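Local structure of serpin-ZX (Arabidopsis thaliana, 3LE2) at residues N41-I46 with F169-Y174; P92-A97 with R234-Y239; W143-K146 with I152-V155. The protein inhibits proteases, including the cysteine protease metacaspase-9, by letting them cleave its reactive centre loop and become covalently trapped, thereby restraining programmed cell death. One frame throughout, in Å; residues are numbered along the deposited sequence.

Contact 1: N41-I46 with F169-Y174; sequences NVVLSI and FANALY
Phe169 reaches from the strand towards the helix and meets Val43 along the near part of its side chain and Ile46 further out. Its CB lies 3.8 Å from Val43 CG1, and the same methyl is 3.7 Å from Phe169 CG, where the ring begins. Phe169 CD1 is 4.0 Å from Val43 CG1, so the methyl comes obliquely to the root of the ring, nearest CG. The distance from Val43 CG1 to the ring centroid, 4.2 Å at 29° off the normal, makes this an off-centre CH-pi contact. Farther out, CE1 of Phe169 meets Ile46 CG2 at 3.8 Å. Val43 has CG1 anti to its backbone N (chi1 179°), which sends that branch to Phe169 and leaves CG2 for Asn171, whose ND2 is 3.9 Å from it. That amide is held elsewhere: ND2 bonds to Asn98 OD1, and OD1 makes a weak bond to His329 ND1. The methyl therefore packs against a group whose polar atoms are already engaged. The segment axes run 150° apart, close to antiparallel, with 9.8 Å between them. A helix packed against one face of sheet A, with a buried asparagine-histidine cluster beside it, is the arrangement of the serpin shutter region.

Contact 2: P92-A97 with R234-Y239; sequences PKLSVA and RQFSMY. With ACT (acetate ion), chain C.
Two torsions place the ring of Phe236 against Pro92: chi1 of -62° sets CG anti to the carbonyl carbon, and chi2 of 98° turns the ring nearly at right angles to the plane of the CA, CB and CG atoms. The CD1-CE1 side then meets the pyrrolidine, whose CG lies 3.5 Å from Phe236 CD1. Pro92 CD follows at 3.8 Å from Phe236 CD1, so two carbons of one ring lie against one bond of the other, in an oblique approach. Leu94 adds a looser touch at the far end of the phenyl ring, its CD1 lying 4.3 Å from Phe236 CZ.

Within 234-239 the same phenyl ring has a charged neighbour. Phe236 CZ stands 3.6 Å above one face of the Arg234 guanidinium, offset towards its rim, while the guanidinium carbon lies at the edge of the phenyl ring and in its plane; the geometry is thus ring edge onto guanidinium face. Arg234 is fixed by a salt bridge to Asp232 and a hydrogen bond to the carbonyl of Ala84. Farther along the strand, at Ser237 and Tyr239, which do not touch 92-97, an acetate ion, probably from the crystallisation liquor, comes 3.2 Å from Tyr239 CE1 with its OXT, near the ring plane. Its O is a weak and unsettled partner of Ser237 OG at 3.3 Å. Ser237 and Tyr239 both bond to the side-chain amide of Asn377.

The close contacts between the segments are thus between apolar carbons. Pro92, just before strand 93-103, and Leu94 at its start meet Phe236, with Leu383 of strand 382-388 touching both Leu94 and Phe236, whereas the charge of Arg234 is answered outside the pair. This is consistent with cohesion by dispersion and burial of hydrocarbon rather than by directional bonds.

Contact 3: W143-K146 with I152-V155; sequences WAEK and ITEV
Glu145 and Thr153 lie side by side and point the same way, while Ala144 and Val155 aim at each other from their respective backbones. The first pair is loose: Thr153 OG1 is 4.0 Å from Glu145 OE2, too long for a direct hydrogen bond. A water instead joins the carboxylate of Glu145 to the backbone of Thr153, donating to Glu145 OE1 at 2.7 Å and to Thr153 O at 2.9 Å. Glu145 reaches it with an extended chain, CG anti to the backbone N (chi1 -173°). In the second pair Ala144 CB meets Val155 CG2 at 3.6 Å, a methyl-to-methyl contact made by the valine branch that stands anti to the carbonyl carbon. The backbones also come close: Glu145 CA points its hydrogen at Ile152 O, 3.2 Å away with an angle of 144° at the hydrogen. Thr148 OG1 hydrogen bonds with both Ala144 O and Ile152 N, linking the helix end to the returning chain. The segment 152-155 thus runs back beside the end of helix 129-147. Ile152 and Val155 turn their side chains onto strands 167-176 and 326-335, so helix end and returning loop lie side by side on the same face of the sheet.

From the N terminus, helix 37-49 supplies the first half of contact 1, and strand 93-103 then supplies the first half of contact 2. Contact 3 closes early, when the chain turns back after helix 129-147. Strand 167-176 next completes contact 1, enclosing contact 3, and strand 236-243 completes contact 2, which also encloses contact 3. Contacts 1 and 2 therefore cross. They meet through neighbouring strands: Tyr174 N lies 2.8 Å from Ser95 O, a probable hydrogen bond. Contact 3 packs onto contact 1 where Ile152 CD1 is 3.6 Å from Ala172 CB. Together they tie helix 37-49 on one face, helix 129-147 with its loop on the other, and strand 236-243 to strands 93-103 and 167-176 of sheet A.

Contact 1: N41-I46 with F169-Y174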
loop_
_atom_site.group_PDB
_atom_site.type_symbol
_atom_site.label_atom_id
_atom_site.label_comp_id
_atom_site.label_asym_id
_atom_site.label_seq_id
_atom_site.Cartn_x
_atom_site.Cartn_y
_atom_site.Cartn_z
ATOM N N ASN A 41 -5.929 6.367 2.234
ATOM C CA ASN A 41 -7.039 6.585 3.164
ATOM C C ASN A 41 -6.722 7.667 4.185
ATOM O O ASN A 41 -7.630 8.349 4.669
ATOM C CB ASN A 41 -7.460 5.272 3.844
ATOM C CG ASN A 41 -8.173 4.329 2.881
ATOM O OD1 ASN A 41 -8.503 4.713 1.757
ATOM N ND2 ASN A 41 -8.421 3.104 3.315
ATOM N N VAL A 42 -5.432 7.828 4.488
ATOM C CA VAL A 42 -4.954 8.959 5.295
ATOM C C VAL A 42 -5.222 10.307 4.603
ATOM O O VAL A 42 -5.645 11.266 5.242
ATOM C CB VAL A 42 -3.456 8.851 5.593
ATOM C CG1 VAL A 42 -2.897 10.215 5.997
ATOM C CG2 VAL A 42 -3.189 7.808 6.673
ATOM N N VAL A 43 -4.983 10.373 3.297
ATOM C CA VAL A 43 -5.314 11.577 2.538
ATOM C C VAL A 43 -6.824 11.859 2.523
ATOM O O VAL A 43 -7.258 12.993 2.767
ATOM C CB VAL A 43 -4.799 11.506 1.085
ATOM C CG1 VAL A 43 -5.194 12.761 0.336
ATOM C CG2 VAL A 43 -3.294 11.343 1.067
ATOM N N LEU A 44 -7.614 10.826 2.229
ATOM C CA LEU A 44 -9.070 10.960 2.187
ATOM C C LEU A 44 -9.640 11.391 3.545
ATOM O O LEU A 44 -10.590 12.172 3.597
ATOM C CB LEU A 44 -9.732 9.677 1.680
ATOM C CG LEU A 44 -9.397 9.318 0.228
ATOM C CD1 LEU A 44 -9.926 7.937 -0.137
ATOM C CD2 LEU A 44 -9.940 10.369 -0.748
ATOM N N SER A 45 -9.039 10.908 4.634
ATOM C CA SER A 45 -9.401 11.366 5.983
ATOM C C SER A 45 -9.104 12.864 6.181
ATOM O O SER A 45 -9.904 13.594 6.762
ATOM C CB SER A 45 -8.670 10.551 7.049
ATOM O OG SER A 45 -8.980 9.170 6.952
ATOM N N ILE A 46 -7.948 13.311 5.700
ATOM C CA ILE A 46 -7.609 14.729 5.706
ATOM C C ILE A 46 -8.622 15.566 4.911
ATOM O O ILE A 46 -9.034 16.636 5.339
ATOM C CB ILE A 46 -6.187 14.946 5.168
ATOM C CG1 ILE A 46 -5.175 14.346 6.150
ATOM C CG2 ILE A 46 -5.915 16.422 4.973
ATOM C CD1 ILE A 46 -3.760 14.324 5.641
ATOM N N PHE A 169 -2.431 16.939 -2.955
ATOM C CA PHE A 169 -1.871 16.206 -1.846
ATOM C C PHE A 169 -0.714 15.374 -2.375
ATOM O O PHE A 169 -0.787 14.817 -3.467
ATOM C CB PHE A 169 -2.940 15.341 -1.198
ATOM C CG PHE A 169 -3.998 16.142 -0.508
ATOM C CD1 PHE A 169 -3.838 16.535 0.816
ATOM C CD2 PHE A 169 -5.135 16.540 -1.190
ATOM C CE1 PHE A 169 -4.806 17.290 1.445
ATOM C CE2 PHE A 169 -6.100 17.293 -0.565
ATOM C CZ PHE A 169 -5.939 17.669 0.752
ATOM N N ALA A 170 0.372 15.320 -1.626
ATOM C CA ALA A 170 1.489 14.504 -2.045
ATOM C C ALA A 170 1.780 13.556 -0.915
ATOM O O ALA A 170 1.967 13.980 0.225
ATOM C CB ALA A 170 2.713 15.358 -2.378
ATOM N N ASN A 171 1.794 12.268 -1.234
ATOM C CA ASN A 171 1.944 11.248 -0.218
ATOM C C ASN A 171 2.876 10.140 -0.692
ATOM O O ASN A 171 2.827 9.719 -1.849
ATOM C CB ASN A 171 0.572 10.691 0.176
ATOM C CG ASN A 171 0.661 9.664 1.283
ATOM O OD1 ASN A 171 1.266 8.607 1.107
ATOM N ND2 ASN A 171 0.064 9.969 2.435
ATOM N N ALA A 172 3.739 9.676 0.201
ATOM C CA ALA A 172 4.661 8.604 -0.149
ATOM C C ALA A 172 4.872 7.691 1.048
ATOM O O ALA A 172 4.842 8.133 2.190
ATOM C CB ALA A 172 5.990 9.179 -0.633
ATOM N N LEU A 173 5.071 6.410 0.787
ATOM C CA LEU A 173 5.391 5.476 1.853
ATOM C C LEU A 173 6.556 4.615 1.400
ATOM O O LEU A 173 6.458 3.899 0.399
ATOM C CB LEU A 173 4.178 4.600 2.234
ATOM C CG LEU A 173 4.379 3.623 3.408
ATOM C CD1 LEU A 173 4.666 4.367 4.709
ATOM C CD2 LEU A 173 3.204 2.650 3.615
ATOM N N TYR A 174 7.665 4.707 2.130
ATOM C CA TYR A 174 8.796 3.810 1.917
ATOM C C TYR A 174 8.810 2.737 3.001
ATOM O O TYR A 174 8.604 3.021 4.180
ATOM C CB TYR A 174 10.126 4.583 1.887
ATOM C CG TYR A 174 11.362 3.709 1.799
ATOM C CD1 TYR A 174 11.892 3.349 0.564
ATOM C CD2 TYR A 174 12.008 3.242 2.950
ATOM C CE1 TYR A 174 13.038 2.554 0.460
ATOM C CE2 TYR A 174 13.158 2.436 2.860
ATOM C CZ TYR A 174 13.663 2.101 1.605
ATOM O OH TYR A 174 14.784 1.310 1.473
#

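Contact 2: P92-A97 with R234-Y239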
loop_
_atom_site.group_PDB
_atom_site.type_symbol
_atom_site.label_atom_id
_atom_site.label_comp_id
_atom_site.label_asym_id
_atom_site.label_seq_id
_atom_site.Cartn_x
_atom_site.Cartn_y
_atom_site.Cartn_z
ATOM N N PRO A 92 11.172 -3.235 10.671
ATOM C CA PRO A 92 11.411 -2.706 9.328
ATOM C C PRO A 92 11.614 -1.197 9.333
ATOM O O PRO A 92 11.301 -0.495 10.294
ATOM C CB PRO A 92 10.125 -3.082 8.573
ATOM C CG PRO A 92 9.574 -4.237 9.335
ATOM C CD PRO A 92 9.864 -3.897 10.773
ATOM N N LYS A 93 12.162 -0.711 8.239
ATOM C CA LYS A 93 12.358 0.703 8.058
ATOM C C LYS A 93 11.144 1.200 7.307
ATOM O O LYS A 93 10.790 0.651 6.262
ATOM C CB LYS A 93 13.619 0.946 7.232
ATOM C CG LYS A 93 13.850 2.406 6.837
ATOM C CD LYS A 93 14.256 3.219 8.057
ATOM C CE LYS A 93 14.444 4.687 7.741
ATOM N NZ LYS A 93 14.629 5.440 9.019
ATOM N N LEU A 94 10.498 2.218 7.860
ATOM C CA LEU A 94 9.380 2.882 7.206
ATOM C C LEU A 94 9.635 4.362 7.260
ATOM O O LEU A 94 10.150 4.878 8.254
ATOM C CB LEU A 94 8.044 2.610 7.913
ATOM C CG LEU A 94 7.369 1.244 7.772
ATOM C CD1 LEU A 94 7.976 0.223 8.731
ATOM C CD2 LEU A 94 5.868 1.395 8.031
ATOM N N SER A 95 9.253 5.044 6.187
ATOM C CA SER A 95 9.366 6.485 6.123
ATOM C C SER A 95 8.156 7.031 5.367
ATOM O O SER A 95 7.785 6.511 4.310
ATOM C CB SER A 95 10.675 6.878 5.435
ATOM O OG SER A 95 10.833 8.279 5.478
ATOM N N VAL A 96 7.543 8.069 5.920
ATOM C CA VAL A 96 6.297 8.611 5.394
ATOM C C VAL A 96 6.457 10.064 4.958
ATOM O O VAL A 96 7.116 10.857 5.628
ATOM C CB VAL A 96 5.203 8.574 6.462
ATOM C CG1 VAL A 96 3.987 9.373 6.003
ATOM C CG2 VAL A 96 4.842 7.134 6.815
ATOM N N ALA A 97 5.855 10.405 3.827
ATOM C CA ALA A 97 5.788 11.787 3.385
ATOM C C ALA A 97 4.323 12.134 3.179
ATOM O O ALA A 97 3.615 11.470 2.423
ATOM C CB ALA A 97 6.573 11.991 2.097
ATOM N N ARG A 234 4.911 -4.477 16.323
ATOM C CA ARG A 234 4.178 -4.775 15.106
ATOM C C ARG A 234 4.721 -6.030 14.445
ATOM O O ARG A 234 5.905 -6.345 14.559
ATOM C CB ARG A 234 4.213 -3.578 14.167
ATOM C CG ARG A 234 3.579 -2.354 14.808
ATOM C CD ARG A 234 3.981 -1.065 14.132
ATOM N NE ARG A 234 5.426 -0.894 14.073
ATOM C CZ ARG A 234 6.016 -0.003 13.286
ATOM N NH1 ARG A 234 5.268 0.769 12.514
ATOM N NH2 ARG A 234 7.336 0.119 13.262
ATOM N N GLN A 235 3.839 -6.769 13.791
ATOM C CA GLN A 235 4.256 -7.936 13.035
ATOM C C GLN A 235 3.865 -7.764 11.570
ATOM O O GLN A 235 2.690 -7.871 11.211
ATOM C CB GLN A 235 3.636 -9.219 13.602
ATOM C CG GLN A 235 3.951 -10.461 12.739
ATOM C CD GLN A 235 5.452 -10.709 12.598
ATOM O OE1 GLN A 235 6.031 -10.575 11.513
ATOM N NE2 GLN A 235 6.090 -11.062 13.710
ATOM N N PHE A 236 4.851 -7.500 10.724
ATOM C CA PHE A 236 4.579 -7.319 9.307
ATOM C C PHE A 236 4.812 -8.624 8.578
ATOM O O PHE A 236 5.684 -9.400 8.952
ATOM C CB PHE A 236 5.500 -6.250 8.720
ATOM C CG PHE A 236 5.323 -4.888 9.326
ATOM C CD1 PHE A 236 6.176 -4.443 10.325
ATOM C CD2 PHE A 236 4.313 -4.048 8.885
ATOM C CE1 PHE A 236 6.018 -3.190 10.881
ATOM C CE2 PHE A 236 4.154 -2.779 9.428
ATOM C CZ PHE A 236 5.007 -2.349 10.426
ATOM N N SER A 237 4.025 -8.864 7.540
ATOM C CA SER A 237 4.265 -9.981 6.627
ATOM C C SER A 237 3.925 -9.564 5.200
ATOM O O SER A 237 3.194 -8.592 4.972
ATOM C CB SER A 237 3.426 -11.203 7.014
ATOM O OG SER A 237 3.616 -11.529 8.373
ATOM N N MET A 238 4.459 -10.302 4.243
ATOM C CA MET A 238 4.082 -10.112 2.851
ATOM C C MET A 238 3.373 -11.370 2.405
ATOM O O MET A 238 3.808 -12.485 2.696
ATOM C CB MET A 238 5.303 -9.809 1.950
ATOM C CG MET A 238 4.969 -9.740 0.445
ATOM S SD MET A 238 6.373 -9.364 -0.628
ATOM C CE MET A 238 6.501 -7.588 -0.385
ATOM N N TYR A 239 2.258 -11.188 1.718
ATOM C CA TYR A 239 1.487 -12.308 1.242
ATOM C C TYR A 239 1.497 -12.326 -0.273
ATOM O O TYR A 239 1.413 -11.267 -0.926
ATOM C CB TYR A 239 0.057 -12.242 1.797
ATOM C CG TYR A 239 0.030 -12.400 3.303
ATOM C CD1 TYR A 239 0.149 -13.654 3.896
ATOM C CD2 TYR A 239 -0.069 -11.292 4.126
ATOM C CE1 TYR A 239 0.165 -13.794 5.277
ATOM C CE2 TYR A 239 -0.072 -11.420 5.490
ATOM C CZ TYR A 239 0.042 -12.669 6.068
ATOM O OH TYR A 239 0.035 -12.756 7.438
HETATM C C ACT C . 1.836 -15.472 8.391
HETATM O O ACT C . 2.851 -14.755 8.162
HETATM O OXT ACT C . 1.245 -15.948 7.390
HETATM C CH3 ACT C . 1.356 -15.756 9.786
#

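Contact 3: W143-K146 with I152-V155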
loop_
_atom_site.group_PDB
_atom_site.type_symbol
_atom_site.label_atom_id
_atom_site.label_comp_id
_atom_site.label_asym_id
_atom_site.label_seq_id
_atom_site.Cartn_x
_atom_site.Cartn_y
_atom_site.Cartn_z
ATOM N N TRP A 143 11.005 18.350 -1.028
ATOM C CA TRP A 143 10.396 18.164 0.278
ATOM C C TRP A 143 10.166 16.680 0.624
ATOM O O TRP A 143 10.529 16.224 1.706
ATOM C CB TRP A 143 9.081 18.940 0.349
ATOM C CG TRP A 143 8.300 18.626 1.572
ATOM C CD1 TRP A 143 8.396 19.238 2.795
ATOM C CD2 TRP A 143 7.311 17.602 1.712
ATOM N NE1 TRP A 143 7.519 18.665 3.675
ATOM C CE2 TRP A 143 6.836 17.661 3.036
ATOM C CE3 TRP A 143 6.766 16.654 0.839
ATOM C CZ2 TRP A 143 5.850 16.801 3.512
ATOM C CZ3 TRP A 143 5.788 15.801 1.310
ATOM C CH2 TRP A 143 5.339 15.881 2.636
ATOM N N ALA A 144 9.563 15.930 -0.294
ATOM C CA ALA A 144 9.319 14.508 -0.056
ATOM C C ALA A 144 10.623 13.749 0.122
ATOM O O ALA A 144 10.700 12.810 0.913
ATOM C CB ALA A 144 8.507 13.904 -1.180
ATOM N N GLU A 145 11.647 14.154 -0.623
ATOM C CA GLU A 145 12.956 13.524 -0.519
ATOM C C GLU A 145 13.542 13.788 0.860
ATOM O O GLU A 145 14.145 12.903 1.476
ATOM C CB GLU A 145 13.900 14.050 -1.609
ATOM C CG GLU A 145 15.240 13.328 -1.677
ATOM C CD GLU A 145 16.171 13.895 -2.750
ATOM O OE1 GLU A 145 15.776 14.858 -3.442
ATOM O OE2 GLU A 145 17.300 13.375 -2.895
ATOM N N LYS A 146 13.351 15.011 1.344
ATOM C CA LYS A 146 13.826 15.398 2.666
ATOM C C LYS A 146 13.116 14.602 3.763
ATOM O O LYS A 146 13.745 14.165 4.725
ATOM C CB LYS A 146 13.632 16.905 2.883
ATOM C CG LYS A 146 14.186 17.440 4.206
ATOM C CD LYS A 146 13.984 18.951 4.319
ATOM C CE LYS A 146 14.548 19.503 5.629
ATOM N NZ LYS A 146 14.355 20.978 5.769
ATOM N N ILE A 152 12.665 8.248 -1.128
ATOM C CA ILE A 152 11.744 8.531 -2.221
ATOM C C ILE A 152 12.038 9.906 -2.815
ATOM O O ILE A 152 12.265 10.878 -2.093
ATOM C CB ILE A 152 10.283 8.408 -1.776
ATOM C CG1 ILE A 152 9.977 6.945 -1.443
ATOM C CG2 ILE A 152 9.357 8.934 -2.870
ATOM C CD1 ILE A 152 8.676 6.744 -0.759
ATOM N N THR A 153 12.026 9.981 -4.138
ATOM C CA THR A 153 12.750 11.036 -4.813
ATOM C C THR A 153 11.883 11.925 -5.709
ATOM O O THR A 153 12.175 13.112 -5.885
ATOM C CB THR A 153 13.927 10.418 -5.607
ATOM O OG1 THR A 153 15.083 11.251 -5.481
ATOM C CG2 THR A 153 13.565 10.206 -7.080
ATOM N N GLU A 154 10.808 11.362 -6.249
ATOM C CA GLU A 154 10.013 12.067 -7.249
ATOM C C GLU A 154 8.514 11.740 -7.214
ATOM O O GLU A 154 7.988 11.115 -8.137
ATOM C CB GLU A 154 10.567 11.767 -8.641
ATOM C CG GLU A 154 9.764 12.374 -9.776
ATOM C CD GLU A 154 10.579 12.514 -11.046
ATOM O OE1 GLU A 154 11.786 12.823 -10.942
ATOM O OE2 GLU A 154 10.013 12.320 -12.144
ATOM N N VAL A 155 7.826 12.188 -6.168
ATOM C CA VAL A 155 6.383 11.972 -6.067
ATOM C C VAL A 155 5.573 12.607 -7.205
ATOM O O VAL A 155 4.686 11.964 -7.747
ATOM C CB VAL A 155 5.823 12.419 -4.701
ATOM C CG1 VAL A 155 4.420 11.833 -4.491
ATOM C CG2 VAL A 155 6.748 11.954 -3.595
HETATM O O HOH W 1 14.050 15.339 -5.502
#